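Local coordinates for lipoate-protein ligase, putative (Streptococcus pneumoniae, PDB 1VQZ) that is a putative ligase of the lipoyl protein ligase A/B family, with a mixed beta sheet flanked by helices and a ligase C-terminal region, at residues I16-H19 with F25-A28; A28-A33 with M156-L161; N92-T97 with K208-L213. One frame throughout, in Å; residues are numbered along the deposited sequence.

Interaction 1 (I16-H19 with F25-A28); sequences IINH and FNIA
Asn-18, just past the end of strand 13-17, reaches with its side-chain amide to helix 23-36, where it meets Asn-26 and the ring of Phe-25. Its CG lies anti to the backbone N (chi1 169°), which carries the amide straight out from the chain toward the helix. There ND2 of Asn-18 donates to OD1 of Asn-26 at 2.9 Å, with a moderately bent N-H...O angle of 150°. The two amides are strongly turned against each other, their planes 79° apart, and the donor comes from above the carbonyl plane of Asn-26. The same ND2 has a second acceptor, a water at 3.0 Å, which donates in turn to the backbone O of Asn-26 at 2.8 Å. Asn-26 is thus reached twice, directly at its side chain and through water at its backbone. On the other branch, OD1 of Asn-18 sits at the edge of the Phe-25 ring, near its plane and 3.8 Å from CE2, so the oxygen faces the slightly positive rim; the ring continues onto Ile-237 and Asn-238 of helix 231-245.

Asparagine suits both places because it carries a donor and an acceptor on one short stem. OD1 of Asn-18 accepts from Ser-20 N, while ND2 of Asn-26 donates to Ser-20 O and Asn-49 OD1. Within this beta-alpha-beta unit, the polar atoms of two buried amides are therefore satisfied by each other, by the intervening turn, by Asn-49 and by one water, a network that sets which way round each amide lies.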
ATOM      1  N   ILE A  16       3.058  -9.474 -16.981  1.00 25.56           N
ATOM      2  CA  ILE A  16       3.520 -10.673 -16.301  1.00 28.91           C
ATOM      3  C   ILE A  16       2.320 -11.488 -15.857  1.00 31.05           C
ATOM      4  O   ILE A  16       1.330 -10.936 -15.364  1.00 30.25           O
ATOM      5  CB  ILE A  16       4.422 -10.373 -15.065  1.00 31.63           C
ATOM      6  CG1 ILE A  16       5.696  -9.720 -15.532  1.00 27.81           C
ATOM      7  CG2 ILE A  16       4.823 -11.675 -14.356  1.00 36.29           C
ATOM      8  CD1 ILE A  16       6.402  -8.963 -14.515  1.00 27.49           C
ATOM      9  N   ILE A  17       2.406 -12.800 -16.080  1.00 29.35           N
ATOM     10  CA  ILE A  17       1.369 -13.716 -15.618  1.00 30.88           C
ATOM     11  C   ILE A  17       1.897 -14.481 -14.387  1.00 30.32           C
ATOM     12  O   ILE A  17       2.891 -15.203 -14.440  1.00 29.38           O
ATOM     13  CB  ILE A  17       0.929 -14.691 -16.762  1.00 30.70           C
ATOM     14  CG1 ILE A  17       0.257 -13.885 -17.872  1.00 30.36           C
ATOM     15  CG2 ILE A  17      -0.039 -15.819 -16.200  1.00 31.71           C
ATOM     16  CD1 ILE A  17      -0.224 -14.724 -18.999  1.00 41.61           C
ATOM     17  N   ASN A  18       1.238 -14.291 -13.277  1.00 30.26           N
ATOM     18  CA  ASN A  18       1.579 -14.986 -12.063  1.00 32.84           C
ATOM     19  C   ASN A  18       0.319 -15.510 -11.391  1.00 32.42           C
ATOM     20  O   ASN A  18      -0.468 -14.732 -10.900  1.00 31.62           O
ATOM     21  CB  ASN A  18       2.280 -14.034 -11.118  1.00 32.57           C
ATOM     22  CG  ASN A  18       2.434 -14.616  -9.726  1.00 29.22           C
ATOM     23  OD1 ASN A  18       2.505 -15.848  -9.563  1.00 30.42           O
ATOM     24  ND2 ASN A  18       2.537 -13.737  -8.722  1.00 26.74           N
ATOM     25  N   HIS A  19       0.150 -16.821 -11.356  1.00 33.63           N
ATOM     26  CA  HIS A  19      -1.082 -17.408 -10.839  1.00 34.14           C
ATOM     27  C   HIS A  19      -0.921 -17.981  -9.416  1.00 32.43           C
ATOM     28  O   HIS A  19      -1.833 -18.567  -8.882  1.00 32.54           O
ATOM     29  CB  HIS A  19      -1.590 -18.493 -11.781  1.00 36.85           C
ATOM     30  CG  HIS A  19      -2.173 -17.966 -13.058  1.00 41.74           C
ATOM     31  ND1 HIS A  19      -2.133 -18.671 -14.233  1.00 47.49           N
ATOM     32  CD2 HIS A  19      -2.783 -16.793 -13.344  1.00 49.06           C
ATOM     33  CE1 HIS A  19      -2.726 -17.973 -15.186  1.00 48.89           C
ATOM     34  NE2 HIS A  19      -3.128 -16.828 -14.672  1.00 43.72           N
ATOM     35  N   PHE A  25       5.353 -14.668  -1.701  1.00 27.81           N
ATOM     36  CA  PHE A  25       5.943 -14.841  -3.008  1.00 26.05           C
ATOM     37  C   PHE A  25       5.445 -13.748  -3.980  1.00 28.79           C
ATOM     38  O   PHE A  25       6.232 -13.119  -4.711  1.00 28.59           O
ATOM     39  CB  PHE A  25       5.643 -16.246  -3.576  1.00 29.89           C
ATOM     40  CG  PHE A  25       6.089 -16.402  -5.002  1.00 28.75           C
ATOM     41  CD1 PHE A  25       7.428 -16.606  -5.297  1.00 30.36           C
ATOM     42  CD2 PHE A  25       5.188 -16.252  -6.044  1.00 29.03           C
ATOM     43  CE1 PHE A  25       7.843 -16.697  -6.615  1.00 29.74           C
ATOM     44  CE2 PHE A  25       5.595 -16.319  -7.359  1.00 30.37           C
ATOM     45  CZ  PHE A  25       6.932 -16.528  -7.641  1.00 30.14           C
ATOM     46  N   ASN A  26       4.140 -13.531  -3.971  1.00 29.52           N
ATOM     47  CA  ASN A  26       3.492 -12.590  -4.874  1.00 30.35           C
ATOM     48  C   ASN A  26       3.974 -11.164  -4.673  1.00 29.71           C
ATOM     49  O   ASN A  26       4.150 -10.384  -5.652  1.00 28.99           O
ATOM     50  CB  ASN A  26       1.975 -12.627  -4.700  1.00 28.96           C
ATOM     51  CG  ASN A  26       1.303 -13.895  -5.290  1.00 30.01           C
ATOM     52  OD1 ASN A  26       1.912 -14.701  -6.023  1.00 28.90           O
ATOM     53  ND2 ASN A  26       0.004 -14.086  -4.920  1.00 26.05           N
ATOM     54  N   ILE A  27       4.129 -10.789  -3.404  1.00 29.61           N
ATOM     55  CA  ILE A  27       4.545  -9.455  -3.075  1.00 29.46           C
ATOM     56  C   ILE A  27       6.020  -9.301  -3.459  1.00 27.72           C
ATOM     57  O   ILE A  27       6.426  -8.241  -3.992  1.00 27.15           O
ATOM     58  CB  ILE A  27       4.158  -9.106  -1.634  1.00 29.65           C
ATOM     59  CG1 ILE A  27       2.629  -8.983  -1.535  1.00 26.08           C
ATOM     60  CG2 ILE A  27       4.750  -7.775  -1.159  1.00 31.28           C
ATOM     61  CD1 ILE A  27       2.164  -8.802  -0.125  1.00 28.92           C
ATOM     62  N   ALA A  28       6.814 -10.358  -3.217  1.00 30.92           N
ATOM     63  CA  ALA A  28       8.237 -10.365  -3.646  1.00 27.56           C
ATOM     64  C   ALA A  28       8.355 -10.169  -5.185  1.00 30.18           C
ATOM     65  O   ALA A  28       9.223  -9.427  -5.701  1.00 26.21           O
ATOM     66  CB  ALA A  28       8.906 -11.654  -3.198  1.00 32.79           C
TER
HETATM   67  O   HOH W   1       2.550 -10.873  -7.908  1.00 21.62           O

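Interaction 2 (A28-A33 with M156-L161); sequences ALEEYA and MHHGCL. With EDO (1,2-ethanediol), chain L; EDO (1,2-ethanediol), chain N.
Met-156, a selenomethionine on strand 154-162, touches Glu-30 of helix 23-36 with its selenium: SE lies 3.7 Å from both CG and CD of the glutamate, and the two side chains cross at about a right angle. Its chain runs extended and then bends at chi3 (62°), which turns the CE methyl over one face of the His-158 imidazole, offset toward the rim. A long, flexible apolar side chain suits this place, since it can lie beside the glutamate stem and cover one face of the histidine at the same time.

Two residues on, the side chain of His-158 again points to the helix, as strand alternation requires. Its ND1 donates to OE2 of Glu-30 at 2.8 Å, and the oxygen lies in the ring plane, whereas the nitrogen approaches from above the plane of the carboxylate. A weak second bond runs from the same ND1 to OE1 at 3.2 Å. Extended as far as CD, Glu-30 has just the length to cross from helix to sheet. OE2 also bonds Thr-97 OG1 on the neighbouring strand, and on the far side of the ring NE2 of His-158 bonds Ser-82 OG. A bound 1,2-ethanediol, probably from the crystallisation liquor, lies against this pair; its O2 is modelled 2.5 Å from Glu-30 OE1, too short for the details to be relied on.

Bonds at both nitrogens, to Glu-30 and to Ser-82, hold the buried imidazole in one orientation, with ND1 serving as donor to the carboxylate from the helix.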
ATOM      1  N   ALA A  28       6.814 -10.358  -3.217  1.00 30.92           N
ATOM      2  CA  ALA A  28       8.237 -10.365  -3.646  1.00 27.56           C
ATOM      3  C   ALA A  28       8.355 -10.169  -5.185  1.00 30.18           C
ATOM      4  O   ALA A  28       9.223  -9.427  -5.701  1.00 26.21           O
ATOM      5  CB  ALA A  28       8.906 -11.654  -3.198  1.00 32.79           C
ATOM      6  N   LEU A  29       7.458 -10.832  -5.918  1.00 29.65           N
ATOM      7  CA  LEU A  29       7.472 -10.783  -7.360  1.00 28.88           C
ATOM      8  C   LEU A  29       7.140  -9.372  -7.825  1.00 28.93           C
ATOM      9  O   LEU A  29       7.775  -8.865  -8.755  1.00 26.75           O
ATOM     10  CB  LEU A  29       6.529 -11.840  -7.953  1.00 31.31           C
ATOM     11  CG  LEU A  29       6.517 -12.007  -9.482  1.00 24.99           C
ATOM     12  CD1 LEU A  29       6.189 -13.367  -9.866  1.00 26.20           C
ATOM     13  CD2 LEU A  29       5.551 -11.020 -10.194  1.00 28.03           C
ATOM     14  N   GLU A  30       6.177  -8.726  -7.154  1.00 28.05           N
ATOM     15  CA  GLU A  30       5.797  -7.352  -7.505  1.00 31.08           C
ATOM     16  C   GLU A  30       6.955  -6.400  -7.242  1.00 31.69           C
ATOM     17  O   GLU A  30       7.260  -5.525  -8.084  1.00 33.45           O
ATOM     18  CB  GLU A  30       4.539  -6.908  -6.730  1.00 28.84           C
ATOM     19  CG  GLU A  30       4.035  -5.500  -7.076  1.00 26.38           C
ATOM     20  CD  GLU A  30       2.971  -5.034  -6.127  1.00 31.38           C
ATOM     21  OE1 GLU A  30       3.214  -5.119  -4.911  1.00 35.84           O
ATOM     22  OE2 GLU A  30       1.891  -4.593  -6.598  1.00 35.30           O
ATOM     23  N   GLU A  31       7.609  -6.551  -6.089  1.00 30.07           N
ATOM     24  CA  GLU A  31       8.757  -5.703  -5.791  1.00 29.59           C
ATOM     25  C   GLU A  31       9.903  -5.889  -6.793  1.00 28.96           C
ATOM     26  O   GLU A  31      10.632  -4.916  -7.177  1.00 30.35           O
ATOM     27  CB  GLU A  31       9.288  -5.977  -4.376  1.00 31.68           C
ATOM     28  CG  GLU A  31      10.324  -4.948  -3.944  1.00 30.51           C
ATOM     29  CD  GLU A  31      10.934  -5.227  -2.575  1.00 29.20           C
ATOM     30  OE1 GLU A  31      11.397  -6.359  -2.295  1.00 37.29           O
ATOM     31  OE2 GLU A  31      10.979  -4.287  -1.797  1.00 33.99           O
ATOM     32  N   TYR A  32      10.101  -7.140  -7.197  1.00 28.78           N
ATOM     33  CA  TYR A  32      11.117  -7.462  -8.192  1.00 28.55           C
ATOM     34  C   TYR A  32      10.855  -6.749  -9.535  1.00 26.98           C
ATOM     35  O   TYR A  32      11.751  -6.172 -10.130  1.00 27.03           O
ATOM     36  CB  TYR A  32      11.210  -8.964  -8.394  1.00 30.13           C
ATOM     37  CG  TYR A  32      12.458  -9.350  -9.138  1.00 31.78           C
ATOM     38  CD1 TYR A  32      13.685  -9.443  -8.478  1.00 30.08           C
ATOM     39  CD2 TYR A  32      12.420  -9.627 -10.494  1.00 31.28           C
ATOM     40  CE1 TYR A  32      14.875  -9.770  -9.156  1.00 33.98           C
ATOM     41  CE2 TYR A  32      13.608  -9.978 -11.201  1.00 36.51           C
ATOM     42  CZ  TYR A  32      14.836 -10.044 -10.514  1.00 28.19           C
ATOM     43  OH  TYR A  32      15.974 -10.389 -11.191  1.00 35.49           O
ATOM     44  N   ALA A  33       9.605  -6.764  -9.999  1.00 26.95           N
ATOM     45  CA  ALA A  33       9.251  -6.031 -11.175  1.00 25.90           C
ATOM     46  C   ALA A  33       9.492  -4.519 -10.975  1.00 27.12           C
ATOM     47  O   ALA A  33      10.116  -3.869 -11.824  1.00 28.59           O
ATOM     48  CB  ALA A  33       7.796  -6.355 -11.578  1.00 28.50           C
HETATM   49  N   MSE A 156       5.194   3.246  -8.977  1.00 31.52           N
HETATM   50  CA  MSE A 156       4.241   2.147  -8.944  1.00 32.96           C
HETATM   51  C   MSE A 156       2.913   2.612  -8.393  1.00 30.56           C
HETATM   52  O   MSE A 156       2.842   3.206  -7.331  1.00 27.46           O
HETATM   53  CB  MSE A 156       4.765   0.958  -8.129  1.00 28.92           C
HETATM   54  CG  MSE A 156       3.796  -0.199  -8.085  1.00 30.71           C
HETATM   55 SE   MSE A 156       4.467  -1.785  -7.099  1.00 44.10          SE
HETATM   56  CE  MSE A 156       4.667  -0.886  -5.281  1.00 33.72           C
ATOM     57  N   HIS A 157       1.870   2.324  -9.146  1.00 29.05           N
ATOM     58  CA  HIS A 157       0.493   2.412  -8.675  1.00 30.06           C
ATOM     59  C   HIS A 157      -0.012   0.976  -8.493  1.00 31.34           C
ATOM     60  O   HIS A 157       0.035   0.192  -9.426  1.00 28.48           O
ATOM     61  CB  HIS A 157      -0.404   3.079  -9.693  1.00 28.39           C
ATOM     62  CG  HIS A 157      -0.145   4.540  -9.854  1.00 32.00           C
ATOM     63  ND1 HIS A 157      -0.851   5.496  -9.149  1.00 33.61           N
ATOM     64  CD2 HIS A 157       0.774   5.211 -10.585  1.00 36.19           C
ATOM     65  CE1 HIS A 157      -0.395   6.695  -9.469  1.00 36.45           C
ATOM     66  NE2 HIS A 157       0.586   6.547 -10.341  1.00 34.27           N
ATOM     67  N   HIS A 158      -0.487   0.631  -7.309  1.00 28.63           N
ATOM     68  CA  HIS A 158      -1.026  -0.711  -7.120  1.00 29.60           C
ATOM     69  C   HIS A 158      -2.235  -0.682  -6.216  1.00 31.20           C
ATOM     70  O   HIS A 158      -2.483   0.295  -5.485  1.00 29.68           O
ATOM     71  CB  HIS A 158       0.041  -1.746  -6.699  1.00 30.03           C
ATOM     72  CG  HIS A 158       0.617  -1.555  -5.331  1.00 30.49           C
ATOM     73  ND1 HIS A 158       1.430  -2.496  -4.726  1.00 32.51           N
ATOM     74  CD2 HIS A 158       0.502  -0.528  -4.449  1.00 38.34           C
ATOM     75  CE1 HIS A 158       1.799  -2.045  -3.533  1.00 37.56           C
ATOM     76  NE2 HIS A 158       1.221  -0.870  -3.331  1.00 31.67           N
ATOM     77  N   GLY A 159      -3.035  -1.726  -6.307  1.00 33.48           N
ATOM     78  CA  GLY A 159      -4.239  -1.727  -5.495  1.00 33.52           C
ATOM     79  C   GLY A 159      -5.071  -2.948  -5.685  1.00 32.47           C
ATOM     80  O   GLY A 159      -4.614  -3.899  -6.287  1.00 29.25           O
ATOM     81  N   CYS A 160      -6.302  -2.877  -5.156  1.00 33.45           N
ATOM     82  CA  CYS A 160      -7.236  -4.011  -5.008  1.00 33.32           C
ATOM     83  C   CYS A 160      -8.554  -3.713  -5.745  1.00 29.60           C
ATOM     84  O   CYS A 160      -9.152  -2.645  -5.577  1.00 27.38           O
ATOM     85  CB  CYS A 160      -7.582  -4.199  -3.502  1.00 31.67           C
ATOM     86  SG  CYS A 160      -6.145  -4.587  -2.502  1.00 41.61           S
ATOM     87  N   LEU A 161      -9.015  -4.665  -6.533  1.00 29.18           N
ATOM     88  CA  LEU A 161     -10.359  -4.629  -7.099  1.00 27.76           C
ATOM     89  C   LEU A 161     -11.201  -5.644  -6.317  1.00 28.99           C
ATOM     90  O   LEU A 161     -10.846  -6.827  -6.237  1.00 27.12           O
ATOM     91  CB  LEU A 161     -10.295  -5.018  -8.571  1.00 30.61           C
ATOM     92  CG  LEU A 161      -9.655  -3.969  -9.482  1.00 29.05           C
ATOM     93  CD1 LEU A 161      -8.957  -4.604 -10.669  1.00 30.48           C
ATOM     94  CD2 LEU A 161     -10.719  -2.993  -9.981  1.00 28.90           C
TER
HETATM   95  C1  EDO L 410      -0.105  -5.654  -1.543  1.00 33.27           C
HETATM   96  O1  EDO L 410      -1.434  -5.207  -1.673  1.00 22.97           O
HETATM   97  C2  EDO L 410       0.663  -4.908  -2.608  1.00 33.45           C
HETATM   98  O2  EDO L 410       1.925  -5.503  -2.812  1.00 27.87           O
HETATM   99  C1  EDO N 412      15.429  -5.921  -3.373  1.00 47.95           C
HETATM  100  O1  EDO N 412      14.603  -5.020  -4.102  1.00 44.79           O
HETATM  101  C2  EDO N 412      14.500  -6.823  -2.580  1.00 47.72           C
HETATM  102  O2  EDO N 412      13.950  -6.141  -1.458  1.00 32.47           O

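Interaction 3 (N92-T97 with K208-L213); sequences NNLNYT and KFRDLL
Leu-94 projects from strand 93-101 against Phe-209, Arg-210 and Leu-213 of helix 206-220, in an alpha/beta layer where a helix packs on the face of the mixed sheet. The axes of the two short segments run nearly parallel, 24° apart and 10.2 Å at their closest.

The contact between them is apolar. CD2 of Leu-94 meets the backbone itself, 3.8 Å from CA of Arg-210, and also touches CD2 of Phe-209 at 3.9 Å and, more loosely, CD1 of Leu-213 at 4.3 Å. Its other methyl, CD1, lies against the aliphatic stem of Arg-210, 4.0 Å from CG. A forked leucine suits this place because its two methyls can touch two neighbouring residues and a third one turn on. Phe-209 and Leu-213 pack on each other too, and both reach Thr-120 of helix 110-123.

The salt bridge, between Arg-210 and Asp-211, stays within the helix. Arg-210 lends its stem to the leucine, then bends at chi3 (68°), taking its guanidinium away from the strand to the neighbouring aspartate. NE and NH2 approach one carboxylate oxygen from the same face of its plane, NE lying 2.9 Å from OD1 of Asp-211.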
ATOM      1  N   ASN A  92     -10.914 -13.753  -3.869  1.00 30.43           N
ATOM      2  CA  ASN A  92     -11.802 -12.937  -4.683  1.00 30.11           C
ATOM      3  C   ASN A  92     -11.463 -11.434  -4.662  1.00 29.30           C
ATOM      4  O   ASN A  92     -12.279 -10.548  -5.070  1.00 27.38           O
ATOM      5  CB  ASN A  92     -13.240 -13.199  -4.268  1.00 31.82           C
ATOM      6  CG  ASN A  92     -13.721 -14.534  -4.723  1.00 35.15           C
ATOM      7  OD1 ASN A  92     -13.753 -14.783  -5.911  1.00 33.25           O
ATOM      8  ND2 ASN A  92     -14.076 -15.413  -3.786  1.00 33.63           N
ATOM      9  N   ASN A  93     -10.233 -11.161  -4.238  1.00 31.27           N
ATOM     10  CA  ASN A  93      -9.639  -9.812  -4.288  1.00 31.69           C
ATOM     11  C   ASN A  93      -8.607  -9.820  -5.379  1.00 32.33           C
ATOM     12  O   ASN A  93      -7.651 -10.578  -5.290  1.00 36.15           O
ATOM     13  CB  ASN A  93      -8.987  -9.488  -2.946  1.00 33.42           C
ATOM     14  CG  ASN A  93      -8.310  -8.132  -2.940  1.00 29.13           C
ATOM     15  OD1 ASN A  93      -8.976  -7.121  -2.874  1.00 37.71           O
ATOM     16  ND2 ASN A  93      -6.993  -8.115  -2.946  1.00 39.10           N
ATOM     17  N   LEU A  94      -8.789  -8.993  -6.399  1.00 29.76           N
ATOM     18  CA  LEU A  94      -7.903  -8.983  -7.552  1.00 29.55           C
ATOM     19  C   LEU A  94      -6.992  -7.786  -7.432  1.00 29.16           C
ATOM     20  O   LEU A  94      -7.450  -6.645  -7.463  1.00 30.58           O
ATOM     21  CB  LEU A  94      -8.699  -8.891  -8.863  1.00 27.09           C
ATOM     22  CG  LEU A  94      -7.882  -8.908 -10.161  1.00 28.75           C
ATOM     23  CD1 LEU A  94      -7.039 -10.121 -10.247  1.00 25.81           C
ATOM     24  CD2 LEU A  94      -8.817  -8.785 -11.381  1.00 31.26           C
ATOM     25  N   ASN A  95      -5.706  -8.083  -7.271  1.00 29.46           N
ATOM     26  CA  ASN A  95      -4.634  -7.086  -7.164  1.00 29.44           C
ATOM     27  C   ASN A  95      -4.177  -6.665  -8.547  1.00 26.74           C
ATOM     28  O   ASN A  95      -4.109  -7.476  -9.459  1.00 29.77           O
ATOM     29  CB  ASN A  95      -3.454  -7.686  -6.342  1.00 28.27           C
ATOM     30  CG  ASN A  95      -3.868  -8.021  -4.897  1.00 31.57           C
ATOM     31  OD1 ASN A  95      -3.877  -9.189  -4.463  1.00 38.83           O
ATOM     32  ND2 ASN A  95      -4.295  -7.016  -4.195  1.00 29.47           N
ATOM     33  N   TYR A  96      -3.848  -5.390  -8.695  1.00 28.40           N
ATOM     34  CA  TYR A  96      -3.279  -4.872  -9.935  1.00 28.99           C
ATOM     35  C   TYR A  96      -1.991  -4.154  -9.587  1.00 31.11           C
ATOM     36  O   TYR A  96      -1.845  -3.578  -8.469  1.00 28.30           O
ATOM     37  CB  TYR A  96      -4.248  -3.923 -10.705  1.00 26.71           C
ATOM     38  CG  TYR A  96      -4.573  -2.640  -9.970  1.00 31.55           C
ATOM     39  CD1 TYR A  96      -5.650  -2.559  -9.078  1.00 30.06           C
ATOM     40  CD2 TYR A  96      -3.765  -1.515 -10.137  1.00 32.90           C
ATOM     41  CE1 TYR A  96      -5.907  -1.373  -8.382  1.00 27.81           C
ATOM     42  CE2 TYR A  96      -4.000  -0.357  -9.455  1.00 37.09           C
ATOM     43  CZ  TYR A  96      -5.060  -0.274  -8.581  1.00 35.20           C
ATOM     44  OH  TYR A  96      -5.243   0.934  -7.949  1.00 34.04           O
ATOM     45  N   THR A  97      -1.075  -4.156 -10.561  1.00 29.58           N
ATOM     46  CA  THR A  97       0.210  -3.454 -10.454  1.00 29.21           C
ATOM     47  C   THR A  97       0.532  -2.723 -11.758  1.00 30.07           C
ATOM     48  O   THR A  97       0.548  -3.332 -12.802  1.00 27.89           O
ATOM     49  CB  THR A  97       1.306  -4.463 -10.226  1.00 32.73           C
ATOM     50  OG1 THR A  97       1.005  -5.203  -9.047  1.00 31.18           O
ATOM     51  CG2 THR A  97       2.630  -3.817 -10.102  1.00 29.16           C
ATOM     52  N   LYS A 208     -12.134 -14.974 -14.712  1.00 30.54           N
ATOM     53  CA  LYS A 208     -12.699 -14.494 -15.964  1.00 29.71           C
ATOM     54  C   LYS A 208     -12.577 -12.978 -16.058  1.00 30.77           C
ATOM     55  O   LYS A 208     -12.140 -12.435 -17.079  1.00 29.61           O
ATOM     56  CB  LYS A 208     -14.186 -14.910 -16.061  1.00 29.39           C
ATOM     57  CG  LYS A 208     -14.898 -14.454 -17.338  1.00 37.75           C
ATOM     58  CD  LYS A 208     -14.305 -15.041 -18.659  1.00 40.17           C
ATOM     59  CE  LYS A 208     -14.922 -14.372 -19.876  1.00 39.03           C
ATOM     60  NZ  LYS A 208     -14.600 -15.050 -21.162  1.00 36.50           N
ATOM     61  N   PHE A 209     -12.954 -12.295 -14.979  1.00 30.09           N
ATOM     62  CA  PHE A 209     -12.825 -10.848 -14.921  1.00 30.57           C
ATOM     63  C   PHE A 209     -11.350 -10.399 -15.160  1.00 27.61           C
ATOM     64  O   PHE A 209     -11.077  -9.490 -15.954  1.00 27.94           O
ATOM     65  CB  PHE A 209     -13.346 -10.328 -13.573  1.00 30.37           C
ATOM     66  CG  PHE A 209     -13.336  -8.818 -13.478  1.00 27.11           C
ATOM     67  CD1 PHE A 209     -14.175  -8.066 -14.284  1.00 30.80           C
ATOM     68  CD2 PHE A 209     -12.449  -8.161 -12.658  1.00 33.75           C
ATOM     69  CE1 PHE A 209     -14.163  -6.650 -14.243  1.00 33.93           C
ATOM     70  CE2 PHE A 209     -12.433  -6.760 -12.598  1.00 33.30           C
ATOM     71  CZ  PHE A 209     -13.298  -6.005 -13.403  1.00 32.94           C
ATOM     72  N   ARG A 210     -10.433 -11.044 -14.454  1.00 29.81           N
ATOM     73  CA  ARG A 210      -8.984 -10.820 -14.615  1.00 29.90           C
ATOM     74  C   ARG A 210      -8.539 -10.943 -16.088  1.00 30.99           C
ATOM     75  O   ARG A 210      -7.827 -10.083 -16.624  1.00 31.69           O
ATOM     76  CB  ARG A 210      -8.249 -11.840 -13.760  1.00 33.00           C
ATOM     77  CG  ARG A 210      -6.717 -11.848 -13.890  1.00 25.01           C
ATOM     78  CD  ARG A 210      -6.115 -13.117 -13.320  1.00 25.74           C
ATOM     79  NE  ARG A 210      -6.502 -14.254 -14.156  1.00 31.26           N
ATOM     80  CZ  ARG A 210      -6.457 -15.541 -13.804  1.00 34.26           C
ATOM     81  NH1 ARG A 210      -6.001 -15.898 -12.642  1.00 32.38           N
ATOM     82  NH2 ARG A 210      -6.849 -16.483 -14.645  1.00 40.40           N
ATOM     83  N   ASP A 211      -8.961 -12.021 -16.728  1.00 30.61           N
ATOM     84  CA  ASP A 211      -8.602 -12.266 -18.101  1.00 32.35           C
ATOM     85  C   ASP A 211      -9.242 -11.269 -19.072  1.00 33.19           C
ATOM     86  O   ASP A 211      -8.599 -10.899 -20.050  1.00 32.49           O
ATOM     87  CB  ASP A 211      -8.909 -13.712 -18.452  1.00 33.62           C
ATOM     88  CG  ASP A 211      -7.984 -14.694 -17.707  1.00 32.18           C
ATOM     89  OD1 ASP A 211      -7.041 -14.231 -17.036  1.00 35.05           O
ATOM     90  OD2 ASP A 211      -8.153 -15.926 -17.817  1.00 39.18           O
ATOM     91  N   LEU A 212     -10.482 -10.825 -18.806  1.00 30.23           N
ATOM     92  CA  LEU A 212     -11.100  -9.755 -19.622  1.00 27.82           C
ATOM     93  C   LEU A 212     -10.334  -8.458 -19.486  1.00 27.71           C
ATOM     94  O   LEU A 212     -10.115  -7.757 -20.454  1.00 27.36           O
ATOM     95  CB  LEU A 212     -12.551  -9.500 -19.220  1.00 29.34           C
ATOM     96  CG  LEU A 212     -13.614 -10.448 -19.734  1.00 24.53           C
ATOM     97  CD1 LEU A 212     -14.955 -10.301 -18.911  1.00 30.44           C
ATOM     98  CD2 LEU A 212     -13.892 -10.310 -21.209  1.00 29.35           C
ATOM     99  N   LEU A 213      -9.900  -8.133 -18.275  1.00 27.91           N
ATOM    100  CA  LEU A 213      -9.059  -6.938 -18.087  1.00 28.68           C
ATOM    101  C   LEU A 213      -7.742  -7.015 -18.859  1.00 27.13           C
ATOM    102  O   LEU A 213      -7.349  -6.048 -19.517  1.00 27.80           O
ATOM    103  CB  LEU A 213      -8.741  -6.708 -16.616  1.00 25.23           C
ATOM    104  CG  LEU A 213      -9.675  -5.919 -15.754  1.00 35.29           C
ATOM    105  CD1 LEU A 213      -8.981  -5.742 -14.404  1.00 38.27           C
ATOM    106  CD2 LEU A 213     -10.006  -4.553 -16.408  1.00 36.03           C
TER

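All three contacts set a helix against one mixed sheet or, in interaction 1, against the loop leaving one of its strands, and the residues that touch are mostly buried. Interaction 2 lies deepest, its centre about 9 Å from the centre of the chain, against about 16 and 17 Å for interactions 1 and 3. Interactions 1 and 2 share helix 23-36, successive turns of which present first an amide and then a carboxylate; Leu-29 packs on Asn-18 between them. Interaction 3 uses a different helix and is apolar, with its charged pair nearer the surface. Interactions 2 and 3 occupy adjacent strands, joined by the backbone pairing of Leu-161 with Leu-94, while Arg-210 of interaction 3 touches His-19 of interaction 1.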